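Local structure of isoaspartyl dipeptidase (Fervidobacterium islandicum, 7CDH) at residues 44-48 with 49-53; 80-83 with 84-88; 325-328 with 329-332. The protein probably hydrolyses isoaspartyl (beta-aspartyl) dipeptides as a zinc-dependent metallopeptidase of the M38 amidohydrolase family, a role linked to protein repair. All coordinates share one frame; numbering follows the deposited sequence. Where two conformers were deposited one is given.

Contact 1. Residues 44-48 with 49-53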
loop_
_atom_site.group_PDB
_atom_site.type_symbol
_atom_site.label_atom_id
_atom_site.label_comp_id
_atom_site.label_asym_id
_atom_site.label_seq_id
_atom_site.Cartn_x
_atom_site.Cartn_y
_atom_site.Cartn_z
ATOM N N GLU A 44 37.642 21.440 38.338
ATOM C CA GLU A 44 38.678 21.900 37.388
ATOM C C GLU A 44 38.593 23.430 37.334
ATOM O O GLU A 44 37.479 23.966 37.441
ATOM C CB GLU A 44 38.468 21.216 36.035
ATOM C CG GLU A 44 39.410 21.717 34.953
ATOM C CD GLU A 44 39.445 20.925 33.658
ATOM O OE1 GLU A 44 40.159 21.377 32.742
ATOM O OE2 GLU A 44 38.776 19.859 33.565
ATOM N N ILE A 45 39.735 24.099 37.193
ATOM C CA ILE A 45 39.827 25.577 37.042
ATOM C C ILE A 45 40.544 25.881 35.728
ATOM O O ILE A 45 41.542 25.214 35.439
ATOM C CB ILE A 45 40.560 26.179 38.255
ATOM C CG1 ILE A 45 39.736 25.965 39.533
ATOM C CG2 ILE A 45 40.896 27.645 38.006
ATOM C CD1 ILE A 45 40.187 26.761 40.742
ATOM N N TYR A 46 40.054 26.842 34.954
ATOM C CA TYR A 46 40.706 27.277 33.691
ATOM C C TYR A 46 40.944 28.792 33.759
ATOM O O TYR A 46 39.999 29.587 34.029
ATOM C CB TYR A 46 39.884 26.810 32.489
ATOM C CG TYR A 46 40.449 27.178 31.142
ATOM C CD1 TYR A 46 41.437 26.421 30.546
ATOM C CD2 TYR A 46 39.958 28.259 30.436
ATOM C CE1 TYR A 46 41.957 26.751 29.301
ATOM C CE2 TYR A 46 40.463 28.600 29.191
ATOM C CZ TYR A 46 41.470 27.845 28.614
ATOM O OH TYR A 46 41.963 28.195 27.381
ATOM N N ASP A 47 42.215 29.161 33.591
ATOM C CA ASP A 47 42.711 30.556 33.602
ATOM C C ASP A 47 42.502 31.118 32.208
ATOM O O ASP A 47 43.349 30.874 31.311
ATOM C CB ASP A 47 44.193 30.653 33.986
ATOM C CG ASP A 47 44.605 32.032 34.492
ATOM O OD1 ASP A 47 44.102 33.038 33.945
ATOM O OD2 ASP A 47 45.412 32.083 35.452
ATOM N N ALA A 48 41.440 31.886 32.045
ATOM C CA ALA A 48 41.082 32.456 30.733
ATOM C C ALA A 48 41.520 33.915 30.665
ATOM O O ALA A 48 40.908 34.648 29.893
ATOM C CB ALA A 48 39.602 32.296 30.514
ATOM N N ASN A 49 42.562 34.316 31.397
ATOM C CA ASN A 49 43.077 35.710 31.338
ATOM C C ASN A 49 43.622 35.943 29.924
ATOM O O ASN A 49 44.303 35.041 29.386
ATOM C CB ASN A 49 44.106 36.019 32.433
ATOM C CG ASN A 49 44.755 37.370 32.222
ATOM O OD1 ASN A 49 44.109 38.420 32.344
ATOM N ND2 ASN A 49 46.008 37.342 31.796
ATOM N N GLY A 50 43.284 37.086 29.324
ATOM C CA GLY A 50 43.573 37.382 27.904
ATOM C C GLY A 50 42.458 36.950 26.955
ATOM O O GLY A 50 42.533 37.343 25.777
ATOM N N LEU A 51 41.450 36.194 27.426
ATOM C CA LEU A 51 40.370 35.625 26.577
ATOM C C LEU A 51 39.017 36.288 26.885
ATOM O O LEU A 51 38.759 36.657 28.043
ATOM C CB LEU A 51 40.288 34.104 26.768
ATOM C CG LEU A 51 41.606 33.329 26.665
ATOM C CD1 LEU A 51 41.372 31.839 26.850
ATOM C CD2 LEU A 51 42.336 33.588 25.353
ATOM N N LEU A 52 38.198 36.415 25.841
ATOM C CA LEU A 52 36.748 36.683 25.902
ATOM C C LEU A 52 36.042 35.314 25.962
ATOM O O LEU A 52 36.444 34.417 25.186
ATOM C CB LEU A 52 36.326 37.469 24.649
ATOM C CG LEU A 52 37.311 38.529 24.152
ATOM C CD1 LEU A 52 36.749 39.310 22.981
ATOM C CD2 LEU A 52 37.680 39.495 25.265
ATOM N N LEU A 53 35.092 35.152 26.890
ATOM C CA LEU A 53 34.138 34.026 26.988
ATOM C C LEU A 53 32.820 34.428 26.306
ATOM O O LEU A 53 32.172 35.382 26.779
ATOM C CB LEU A 53 33.908 33.661 28.458
ATOM C CG LEU A 53 32.967 32.475 28.679
ATOM C CD1 LEU A 53 33.645 31.167 28.299
ATOM C CD2 LEU A 53 32.464 32.403 30.104
#
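Ala-48 and Leu-51 are the first and last residues of a type II beta turn, closed by a hydrogen bond of 3.0 Å from Leu-51 N to Ala-48 O. Gly-50 holds the third position with a positive phi of 90°. A beta carbon there would press against the carbonyl oxygen of Asn-49.

An Asx turn leads into the type II turn. Asp-47 OD1 takes the backbone N-H of Asn-49 at 3.2 Å, through the lone pair that faces away from OD2. The Asp-47 CG is anti to the backbone N (chi1 -159°), and this brings OD1 to the Asn-49 N-H. Its side chain runs alongside that of Asn-49, pointing the same way, and the carboxylate and amide planes are turned well apart. Asn-7 ND2 also binds OD1.

Leu-51 is buried, and its CB points toward residues 44-48. Its CD1 branch does the touching, 4.1 Å from Ala-48 CB. The same methyl comes to the far end of Tyr-46, 3.7 Å from OH and 4.1 Å from CE2. The two side chains cross at about a right angle. Tyr-46 OH is itself hydrogen-bonded to Asp-377 and Ser-366, which fix the end of the ring. Tyr-46 and Ala-48 also lie on Leu-356. An alanine in place of Leu-51 would probably cost both side chains their contact with the CD1 methyl, leaving a gap between Tyr-46 and Ala-48.

This is a tight strand-to-strand connection. It passes the chain from strand 43-47 of a small mixed sheet to strand 51-59 of the larger sheet, consistent with the joining of a small beta domain to the TIM barrel in amidohydrolases.

Contact 2. Residues 80-83 with 84-88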
loop_
_atom_site.group_PDB
_atom_site.type_symbol
_atom_site.label_atom_id
_atom_site.label_comp_id
_atom_site.label_asym_id
_atom_site.label_seq_id
_atom_site.Cartn_x
_atom_site.Cartn_y
_atom_site.Cartn_z
ATOM N N LEU A 80 30.002 16.372 7.146
ATOM C CA LEU A 80 30.644 17.337 8.062
ATOM C C LEU A 80 31.613 16.586 8.952
ATOM O O LEU A 80 31.228 15.508 9.423
ATOM C CB LEU A 80 29.553 17.950 8.932
ATOM C CG LEU A 80 30.054 18.989 9.918
ATOM C CD1 LEU A 80 30.510 20.233 9.177
ATOM C CD2 LEU A 80 28.980 19.328 10.924
ATOM N N LYS A 81 32.786 17.144 9.242
ATOM C CA LYS A 81 33.671 16.561 10.296
ATOM C C LYS A 81 33.415 17.337 11.595
ATOM O O LYS A 81 33.329 18.568 11.520
ATOM C CB LYS A 81 35.142 16.631 9.892
ATOM C CG LYS A 81 35.460 16.485 8.407
ATOM C CD LYS A 81 36.073 15.136 8.028
ATOM C CE LYS A 81 37.587 15.086 8.104
ATOM N NZ LYS A 81 38.219 16.256 7.443
ATOM N N ILE A 82 33.275 16.665 12.737
ATOM C CA ILE A 82 33.079 17.385 14.019
ATOM C C ILE A 82 34.270 18.315 14.280
ATOM O O ILE A 82 34.050 19.426 14.801
ATOM C CB ILE A 82 32.848 16.472 15.226
ATOM C CG1 ILE A 82 32.502 17.365 16.417
ATOM C CG2 ILE A 82 34.040 15.556 15.514
ATOM C CD1 ILE A 82 31.587 16.725 17.425
ATOM N N SER A 83 35.482 17.881 13.947
ATOM C CA SER A 83 36.712 18.701 14.086
ATOM C C SER A 83 36.551 20.068 13.377
ATOM O O SER A 83 37.087 21.031 13.912
ATOM C CB SER A 83 37.916 17.934 13.598
ATOM O OG SER A 83 38.021 18.015 12.180
ATOM N N ASP A 84 35.866 20.159 12.222
ATOM C CA ASP A 84 35.582 21.442 11.513
ATOM C C ASP A 84 34.780 22.370 12.435
ATOM O O ASP A 84 35.043 23.597 12.465
ATOM C CB ASP A 84 34.656 21.275 10.307
ATOM C CG ASP A 84 35.282 21.290 8.925
ATOM O OD1 ASP A 84 36.320 20.609 8.729
ATOM O OD2 ASP A 84 34.667 21.940 8.023
ATOM N N CYS A 85 33.761 21.797 13.080
ATOM C CA CYS A 85 32.835 22.495 13.999
ATOM C C CYS A 85 33.629 23.099 15.157
ATOM O O CYS A 85 33.521 24.310 15.381
ATOM C CB CYS A 85 31.777 21.534 14.531
ATOM S SG CYS A 85 30.555 21.113 13.271
ATOM N N ILE A 86 34.383 22.254 15.846
ATOM C CA ILE A 86 35.137 22.607 17.072
ATOM C C ILE A 86 36.048 23.804 16.762
ATOM O O ILE A 86 35.984 24.818 17.481
ATOM C CB ILE A 86 35.879 21.366 17.601
ATOM C CG1 ILE A 86 34.891 20.248 17.957
ATOM C CG2 ILE A 86 36.750 21.723 18.799
ATOM C CD1 ILE A 86 35.535 18.920 18.325
ATOM N N ARG A 87 36.839 23.745 15.694
ATOM C CA ARG A 87 37.853 24.801 15.440
ATOM C C ARG A 87 37.188 25.995 14.731
ATOM O O ARG A 87 37.899 26.970 14.432
ATOM C CB ARG A 87 39.081 24.202 14.741
ATOM C CG ARG A 87 39.131 24.334 13.226
ATOM C CD ARG A 87 40.327 23.613 12.607
ATOM N NE ARG A 87 41.314 23.186 13.602
ATOM C CZ ARG A 87 41.643 21.926 13.883
ATOM N NH1 ARG A 87 42.551 21.683 14.817
ATOM N NH2 ARG A 87 41.092 20.915 13.230
ATOM N N SER A 88 35.875 25.956 14.494
ATOM C CA SER A 88 35.112 27.112 13.962
ATOM C C SER A 88 34.141 27.681 15.021
ATOM O O SER A 88 33.376 28.585 14.671
ATOM C CB SER A 88 34.425 26.716 12.680
ATOM O OG SER A 88 35.383 26.474 11.645
HETATM O O HOH W 1 38.570 20.209 10.057
#
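Ile-82 and Ile-86 stand one helical turn apart, and their side chains cross obliquely. CG1 of Ile-82 lies 3.9 Å from CD1 of Ile-86. The backbone bond from Ile-86 N to Ile-82 O (3.0 Å) sets this spacing of four residues. Both isoleucines face protein: Ile-82 lies on Leu-116 of helix 106-118, and Ile-86 on Leu-374 and Met-380.

Leu-80 sits just before the helix and points its CD2 branch at the Cys-85 sulfur. Its CG is anti to the backbone N (chi1 -179°), which carries the branched end forward to the first turn. Cys-85 SG, on the helix, makes an apolar contact with it.

Lys-81 holds the N-cap position, and its carbonyl O takes a weak hydrogen bond from Asp-84 N. Ser-83 OG and Asp-84 OD1 share one water, 3.1 Å from OG and 2.6 Å from OD1, to which the water donates. Ser-83 OG also has a weak bond to Glu-386. At the far end, Ser-88 OG donates to Asp-84 O at 3.0 Å.

Leu-80, Ile-82, Cys-85 and Ile-86 thus make apolar contacts, while one water bridges Ser-83 and Asp-84. Lys-81 NZ is 4.9 Å from Asp-84 OD1, too far for direct contact, though the opposite charges may still attract weakly.

Contact 3. Residues 325-328 with 329-332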
loop_
_atom_site.group_PDB
_atom_site.type_symbol
_atom_site.label_atom_id
_atom_site.label_comp_id
_atom_site.label_asym_id
_atom_site.label_seq_id
_atom_site.Cartn_x
_atom_site.Cartn_y
_atom_site.Cartn_z
ATOM N N ALA A 325 28.670 42.536 21.461
ATOM C CA ALA A 325 27.421 42.133 22.154
ATOM C C ALA A 325 26.237 42.110 21.174
ATOM O O ALA A 325 25.278 41.345 21.402
ATOM C CB ALA A 325 27.137 43.037 23.320
ATOM N N GLU A 326 26.282 42.938 20.149
ATOM C CA GLU A 326 25.178 43.103 19.179
ATOM C C GLU A 326 25.356 42.088 18.045
ATOM O O GLU A 326 24.378 41.408 17.712
ATOM C CB GLU A 326 25.141 44.553 18.685
ATOM C CG GLU A 326 24.547 45.519 19.708
ATOM C CD GLU A 326 23.063 45.317 19.996
ATOM O OE1 GLU A 326 22.666 45.403 21.188
ATOM O OE2 GLU A 326 22.293 45.078 19.021
ATOM N N VAL A 327 26.557 41.974 17.476
ATOM C CA VAL A 327 26.822 41.042 16.345
ATOM C C VAL A 327 26.528 39.596 16.786
ATOM O O VAL A 327 25.879 38.908 16.070
ATOM C CB VAL A 327 28.238 41.204 15.800
ATOM C CG1 VAL A 327 28.444 40.363 14.570
ATOM C CG2 VAL A 327 28.499 42.652 15.450
ATOM N N LEU A 328 26.865 39.212 17.998
ATOM C CA LEU A 328 26.714 37.830 18.465
ATOM C C LEU A 328 25.261 37.368 18.396
ATOM O O LEU A 328 25.036 36.161 18.436
ATOM C CB LEU A 328 27.203 37.761 19.905
ATOM C CG LEU A 328 28.704 37.611 20.043
ATOM C CD1 LEU A 328 29.062 37.560 21.526
ATOM C CD2 LEU A 328 29.189 36.368 19.315
ATOM N N LYS A 329 24.313 38.287 18.359
ATOM C CA LYS A 329 22.878 37.950 18.361
ATOM C C LYS A 329 22.572 37.023 17.186
ATOM O O LYS A 329 21.665 36.201 17.350
ATOM C CB LYS A 329 22.017 39.209 18.257
ATOM C CG LYS A 329 21.988 40.052 19.517
ATOM C CD LYS A 329 21.198 41.320 19.303
ATOM C CE LYS A 329 21.021 42.125 20.565
ATOM N NZ LYS A 329 19.972 43.143 20.351
ATOM N N ILE A 330 23.285 37.169 16.065
ATOM C CA ILE A 330 22.950 36.489 14.780
ATOM C C ILE A 330 23.273 34.982 14.831
ATOM O O ILE A 330 22.793 34.234 13.954
ATOM C CB ILE A 330 23.672 37.158 13.603
ATOM C CG1 ILE A 330 25.185 37.041 13.712
ATOM C CG2 ILE A 330 23.202 38.585 13.427
ATOM C CD1 ILE A 330 25.900 37.826 12.630
ATOM N N SER A 331 24.097 34.584 15.785
ATOM C CA SER A 331 24.645 33.222 15.943
ATOM C C SER A 331 24.432 32.728 17.365
ATOM O O SER A 331 24.850 31.623 17.629
ATOM C CB SER A 331 26.097 33.167 15.566
ATOM O OG SER A 331 26.231 33.492 14.197
ATOM N N THR A 332 23.730 33.455 18.220
ATOM C CA THR A 332 23.473 32.983 19.592
ATOM C C THR A 332 22.003 33.251 19.915
ATOM O O THR A 332 21.196 32.341 19.845
ATOM C CB THR A 332 24.514 33.576 20.568
ATOM O OG1 THR A 332 24.394 34.997 20.743
ATOM C CG2 THR A 332 25.935 33.268 20.146
#
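A bend at chi2 of Glu-326 (-67°) turns its carboxylate back along the helix, while Lys-329 runs fully extended beyond CG. The two side chains therefore lie side by side, pointing the same way. Their ends meet in a salt bridge, Lys-329 NZ to Glu-326 OE2 at 3.3 Å, though as a hydrogen bond it is weak. The ammonium has a second partner, Asp-278.

On another face, Val-327 CG1 lies alongside Ile-330 CD1 at 4.1 Å. Val-327 also packs on helix 309-318, and Ile-330 on strand 280-283.

The backbone closes in short turns. Lys-329 N reaches Glu-326 O, Ile-330 N reaches Val-327 O at 3.1 Å, and Ser-331 N reaches Leu-328 O at 3.2 Å. All three link residues three apart, as in a 3-10 helix. Thr-332 OG1 also donates to Leu-328 O, at 2.7 Å. It comes from the face of the carbonyl opposite to Ser-331 N.

Two donors thus grip the Leu-328 oxygen, and this gives the hydroxyl of buried Thr-332 an acceptor. At the other end, two carboxylates share the charge of Lys-329 and probably help to stabilise it.

The three contacts follow one another along the chain; none nests in another or crosses it. Each closes a local turn. Contact 1 comes first and leads from strand 43-47 of the small sheet into strand 51-59 of the larger one. Contact 2 forms the short helix 82-86, which leads to strand 90-95, a parallel neighbour of 51-59. Contact 3 lies much later and runs from helix 324-327 into the connection to helix 333-339. It packs on strand 51-59, with Leu-328 on Leu-54 and Ser-331 on Leu-57. Contacts 1 and 3 come within about 6 Å at their nearest atoms without touching, and their centres are 21 Å apart.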